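PDB 3LXQ: uncharacterized protein VP1736, which is of unknown function but belongs to the sulfatase family of the alkaline phosphatase clan, with an alpha/beta core built round a mixed sheet. Local coordinates for residues P78-G83 and L350-G355; I344-T349 and R365-P370. One frame throughout, in Å; residues are numbered along the deposited sequence.

Contact 1: P78-G83 and L350-G355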
loop_
_atom_site.group_PDB
_atom_site.type_symbol
_atom_site.label_atom_id
_atom_site.label_comp_id
_atom_site.label_asym_id
_atom_site.label_seq_id
_atom_site.Cartn_x
_atom_site.Cartn_y
_atom_site.Cartn_z
ATOM N N PRO A 78 19.763 1.952 -6.592
ATOM C CA PRO A 78 20.478 2.253 -5.349
ATOM C C PRO A 78 19.658 3.178 -4.445
ATOM O O PRO A 78 18.965 4.080 -4.926
ATOM C CB PRO A 78 21.782 2.931 -5.816
ATOM C CG PRO A 78 21.624 3.195 -7.300
ATOM C CD PRO A 78 20.255 2.744 -7.737
ATOM N N ALA A 79 19.725 2.927 -3.146
ATOM C CA ALA A 79 18.999 3.723 -2.172
ATOM C C ALA A 79 19.500 5.163 -2.142
ATOM O O ALA A 79 20.701 5.411 -2.267
ATOM C CB ALA A 79 19.115 3.093 -0.791
ATOM N N THR A 80 18.562 6.095 -1.979
ATOM C CA THR A 80 18.864 7.507 -1.778
ATOM C C THR A 80 19.594 7.696 -0.461
ATOM O O THR A 80 20.690 8.251 -0.432
ATOM C CB THR A 80 17.585 8.350 -1.830
ATOM O OG1 THR A 80 17.063 8.304 -3.161
ATOM C CG2 THR A 80 17.846 9.793 -1.449
ATOM N N TYR A 81 19.011 7.206 0.625
ATOM C CA TYR A 81 19.675 7.270 1.922
ATOM C C TYR A 81 20.854 6.301 1.950
ATOM O O TYR A 81 20.739 5.163 1.496
ATOM C CB TYR A 81 18.686 6.977 3.056
ATOM C CG TYR A 81 19.310 7.065 4.430
ATOM C CD1 TYR A 81 19.717 8.301 4.953
ATOM C CD2 TYR A 81 19.513 5.917 5.203
ATOM C CE1 TYR A 81 20.297 8.391 6.209
ATOM C CE2 TYR A 81 20.092 5.998 6.459
ATOM C CZ TYR A 81 20.483 7.241 6.956
ATOM O OH TYR A 81 21.063 7.334 8.203
ATOM N N GLN A 82 21.988 6.759 2.469
ATOM C CA GLN A 82 23.219 5.964 2.438
ATOM C C GLN A 82 23.893 5.763 3.809
ATOM O O GLN A 82 24.975 5.185 3.883
ATOM C CB GLN A 82 24.220 6.532 1.409
ATOM C CG GLN A 82 23.837 6.252 -0.066
ATOM C CD GLN A 82 23.977 4.779 -0.450
ATOM O OE1 GLN A 82 24.985 4.139 -0.142
ATOM N NE2 GLN A 82 22.968 4.242 -1.131
ATOM N N GLY A 83 23.242 6.216 4.882
ATOM C CA GLY A 83 23.733 5.980 6.248
ATOM C C GLY A 83 23.341 4.589 6.733
ATOM O O GLY A 83 22.816 3.786 5.960
ATOM N N LEU A 350 10.387 3.226 0.094
ATOM C CA LEU A 350 10.766 2.965 1.483
ATOM C C LEU A 350 12.142 2.313 1.601
ATOM O O LEU A 350 12.943 2.708 2.466
ATOM C CB LEU A 350 9.692 2.128 2.192
ATOM C CG LEU A 350 8.306 2.786 2.329
ATOM C CD1 LEU A 350 7.216 1.740 2.532
ATOM C CD2 LEU A 350 8.275 3.838 3.433
ATOM N N LEU A 351 12.427 1.338 0.732
ATOM C CA LEU A 351 13.762 0.720 0.686
ATOM C C LEU A 351 14.855 1.762 0.464
ATOM O O LEU A 351 15.949 1.687 1.047
ATOM C CB LEU A 351 13.853 -0.333 -0.419
ATOM C CG LEU A 351 13.125 -1.667 -0.252
ATOM C CD1 LEU A 351 13.493 -2.560 -1.418
ATOM C CD2 LEU A 351 13.438 -2.358 1.088
ATOM N N SER A 352 14.543 2.730 -0.387
ATOM C CA SER A 352 15.473 3.783 -0.729
ATOM C C SER A 352 15.698 4.671 0.480
ATOM O O SER A 352 16.831 5.097 0.733
ATOM C CB SER A 352 14.942 4.586 -1.923
ATOM O OG SER A 352 15.941 5.423 -2.491
ATOM N N LEU A 353 14.629 4.935 1.234
ATOM C CA LEU A 353 14.715 5.771 2.442
ATOM C C LEU A 353 15.462 5.115 3.598
ATOM O O LEU A 353 16.090 5.803 4.418
ATOM C CB LEU A 353 13.323 6.200 2.910
ATOM C CG LEU A 353 12.682 7.352 2.138
ATOM C CD1 LEU A 353 11.177 7.415 2.379
ATOM C CD2 LEU A 353 13.360 8.672 2.503
ATOM N N ILE A 354 15.389 3.788 3.675
ATOM C CA ILE A 354 16.004 3.067 4.803
ATOM C C ILE A 354 17.455 2.646 4.536
ATOM O O ILE A 354 18.100 2.032 5.394
ATOM C CB ILE A 354 15.148 1.859 5.292
ATOM C CG1 ILE A 354 15.036 0.771 4.220
ATOM C CG2 ILE A 354 13.776 2.338 5.784
ATOM C CD1 ILE A 354 14.444 -0.540 4.725
ATOM N N GLY A 355 17.941 2.963 3.342
ATOM C CA GLY A 355 19.320 2.664 2.963
ATOM C C GLY A 355 19.565 1.277 2.397
ATOM O O GLY A 355 20.676 0.768 2.479
#

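Contact 2: I344-T349 and R365-P370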
loop_
_atom_site.group_PDB
_atom_site.type_symbol
_atom_site.label_atom_id
_atom_site.label_comp_id
_atom_site.label_asym_id
_atom_site.label_seq_id
_atom_site.Cartn_x
_atom_site.Cartn_y
_atom_site.Cartn_z
ATOM N N ILE A 344 1.852 0.664 -4.658
ATOM C CA ILE A 344 2.969 -0.160 -5.157
ATOM C C ILE A 344 4.287 0.634 -5.367
ATOM O O ILE A 344 5.357 0.029 -5.527
ATOM C CB ILE A 344 2.621 -0.942 -6.451
ATOM C CG1 ILE A 344 2.338 0.011 -7.613
ATOM C CG2 ILE A 344 1.441 -1.903 -6.236
ATOM C CD1 ILE A 344 2.479 -0.630 -8.959
ATOM N N ASP A 345 4.219 1.965 -5.340
ATOM C CA ASP A 345 5.428 2.807 -5.367
ATOM C C ASP A 345 6.045 2.938 -3.978
ATOM O O ASP A 345 7.188 3.387 -3.828
ATOM C CB ASP A 345 5.131 4.211 -5.920
ATOM C CG ASP A 345 4.506 4.179 -7.310
ATOM O OD1 ASP A 345 4.897 3.321 -8.111
ATOM O OD2 ASP A 345 3.624 5.019 -7.604
HETATM N N MSE A 346 5.294 2.546 -2.960
HETATM C CA MSE A 346 5.784 2.708 -1.611
HETATM C C MSE A 346 6.959 1.774 -1.273
HETATM O O MSE A 346 7.961 2.247 -0.748
HETATM C CB MSE A 346 4.653 2.658 -0.590
HETATM C CG MSE A 346 3.682 3.822 -0.721
HETATM SE SE MSE A 346 4.502 5.569 -0.320
HETATM C CE MSE A 346 5.079 6.107 -2.130
ATOM N N PRO A 347 6.870 0.475 -1.630
ATOM C CA PRO A 347 8.030 -0.336 -1.235
ATOM C C PRO A 347 9.365 0.109 -1.845
ATOM O O PRO A 347 10.330 0.149 -1.105
ATOM C CB PRO A 347 7.676 -1.762 -1.668
ATOM C CG PRO A 347 6.252 -1.740 -2.072
ATOM C CD PRO A 347 5.727 -0.345 -2.076
ATOM N N PRO A 348 9.427 0.410 -3.174
ATOM C CA PRO A 348 10.693 0.966 -3.716
ATOM C C PRO A 348 11.122 2.283 -3.057
ATOM O O PRO A 348 12.316 2.495 -2.804
ATOM C CB PRO A 348 10.398 1.187 -5.219
ATOM C CG PRO A 348 8.984 0.700 -5.455
ATOM C CD PRO A 348 8.493 0.005 -4.244
ATOM N N THR A 349 10.156 3.156 -2.775
ATOM C CA THR A 349 10.437 4.398 -2.048
ATOM C C THR A 349 11.004 4.148 -0.641
ATOM O O THR A 349 12.003 4.774 -0.241
ATOM C CB THR A 349 9.189 5.299 -1.967
ATOM O OG1 THR A 349 8.695 5.560 -3.291
ATOM C CG2 THR A 349 9.495 6.618 -1.258
ATOM N N ARG A 365 7.793 3.116 -8.439
ATOM C CA ARG A 365 8.760 4.209 -8.507
ATOM C C ARG A 365 9.400 4.465 -7.144
ATOM O O ARG A 365 8.740 4.362 -6.104
ATOM C CB ARG A 365 8.071 5.487 -8.980
ATOM C CG ARG A 365 7.767 5.555 -10.472
ATOM C CD ARG A 365 6.562 4.700 -10.907
ATOM N NE ARG A 365 6.286 4.905 -12.332
ATOM C CZ ARG A 365 5.567 5.919 -12.822
ATOM N NH1 ARG A 365 5.008 6.805 -12.002
ATOM N NH2 ARG A 365 5.395 6.044 -14.144
ATOM N N ASP A 366 10.692 4.769 -7.166
ATOM C CA ASP A 366 11.399 5.272 -5.993
ATOM C C ASP A 366 11.153 6.762 -6.006
ATOM O O ASP A 366 11.749 7.507 -6.790
ATOM C CB ASP A 366 12.889 4.962 -6.097
ATOM C CG ASP A 366 13.721 5.573 -4.958
ATOM O OD1 ASP A 366 13.191 6.352 -4.131
ATOM O OD2 ASP A 366 14.937 5.270 -4.898
ATOM N N LEU A 367 10.260 7.207 -5.143
ATOM C CA LEU A 367 9.795 8.590 -5.223
ATOM C C LEU A 367 10.683 9.559 -4.442
ATOM O O LEU A 367 10.373 10.747 -4.352
ATOM C CB LEU A 367 8.326 8.693 -4.811
ATOM C CG LEU A 367 7.373 7.981 -5.782
ATOM C CD1 LEU A 367 6.008 7.730 -5.158
ATOM C CD2 LEU A 367 7.260 8.716 -7.127
ATOM N N THR A 368 11.786 9.046 -3.898
ATOM C CA THR A 368 12.819 9.905 -3.332
ATOM C C THR A 368 13.577 10.588 -4.472
ATOM O O THR A 368 14.316 11.545 -4.251
ATOM C CB THR A 368 13.845 9.141 -2.455
ATOM O OG1 THR A 368 14.576 8.215 -3.265
ATOM C CG2 THR A 368 13.172 8.420 -1.283
ATOM N N LYS A 369 13.367 10.080 -5.686
ATOM C CA LYS A 369 14.026 10.567 -6.881
ATOM C C LYS A 369 13.020 11.274 -7.782
ATOM O O LYS A 369 11.811 11.025 -7.664
ATOM C CB LYS A 369 14.711 9.407 -7.617
ATOM C CG LYS A 369 15.822 8.776 -6.774
ATOM C CD LYS A 369 16.383 7.518 -7.395
ATOM C CE LYS A 369 17.617 7.089 -6.619
ATOM N NZ LYS A 369 17.950 5.670 -6.864
ATOM N N PRO A 370 13.519 12.148 -8.689
ATOM C CA PRO A 370 12.658 12.942 -9.560
ATOM C C PRO A 370 11.769 12.090 -10.432
ATOM O O PRO A 370 12.133 10.991 -10.836
ATOM C CB PRO A 370 13.659 13.714 -10.441
ATOM C CG PRO A 370 14.892 13.793 -9.628
ATOM C CD PRO A 370 14.947 12.462 -8.921
HETATM O O HOH W 1 4.518 7.272 -9.209
#

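Contact 1: P78-G83 and L350-G355
The ring of Tyr81 turns an edge to the end of the helix: the backbone N of Gly355 lies near the ring plane, 3.8 Å from CD2 of Tyr81. One face of the ring is taken by its own segment, where the backbone N of Gly83 sits over the centre. The ring reaches this place because CG is anti to the backbone N of Tyr81 (chi1 -178°). CB of Tyr81 rests against the carbonyl O of Leu353. The backbone N of Tyr81 donates to Ser352 O at 3.0 Å. The methyl CB of Ala79 packs on the same carbonyl O of Ser352, at 3.4 Å. Ser352 OG accepts the N-H of Thr80, with N and OG 2.8 Å apart, in a nearly straight bond (164°). The hydroxyls of Ser352 and Thr80 both have further partners in 365-370. Gln82 NE2 donates to Ala79 O within the loop. Gly355, with positive phi, closes the helix in a Schellman motif. Its CA makes a CH...O contact of 3.2 Å with Tyr81 O, a carbonyl buried here without a conventional hydrogen-bond partner. Ser352 thus serves the loop twice. Its carbonyl, near the helix end, takes one loop N-H and its hydroxyl takes another, which draws the 78-83 loop to the close of helix 346-353.

Contact 2: I344-T349 and R365-P370
The backbones of Asp345 and Arg365 run close, with CA atoms 4.8 Å apart, and those of Thr349 and Asp366 closer still, at 4.2 Å between CA atoms. Asp345 and Thr349 are four residues apart, and the loop 365-370 runs past both. A type I beta turn from Asp366 to Lys369 then leads the loop away. Two bonds hold the loop. The backbone N of Arg365 donates to Asp345 OD1 at 2.9 Å, coming from above the carboxylate plane. The backbone N of Leu367 donates to Thr349 OG1, also at 2.9 Å and nearly straight (163°). Thr349 OG1 faces the loop because it is anti to its own carbonyl carbon (chi1 -56°). The side chains of Asp345 and Arg365 lie side by side, carboxylate and guanidinium planes 18° apart. Water 1 links Asp345 OD2 to Arg365 NH1. Asp345 is held further by Asn342 N and Arg377, and Arg365 by the carbonyls of Asp375, Ser60 and Ser61. CD1 of Leu367 meets CE of selenomethionine Met346 at 3.6 Å, and the two side chains cross at about a right angle. The ring of Pro348 packs on Arg365 O. Within the loop, Asp366 OD1 accepts from Thr368 N in an Asx turn. The contact is buried: Met346 reaches strands 121-127 and 298-304, Thr349 and Thr368 touch Trp121, and Ile344 leans on strand 377-382.

In the fold
Both contacts use helix 346-353. Contact 2 lies toward its N-terminal part and is buried; contact 1 lies at its C-terminal end and is partly buried. The centre of contact 1 is about 18 Å from the centre of the chain, that of contact 2 about 12 Å. The two contacts meet. Probable hydrogen bonds join Thr80 OG1 to Thr368 OG1 and Ser352 OG to Asp366 OD2 (2.6 Å). Leu353 packs on Thr368 beside them. The acceptors differ. In contact 2 both are side chains, of Asp345 and Thr349. In contact 1 one is the Ser352 hydroxyl and one its backbone carbonyl, with a tyrosine ring beside the helix end.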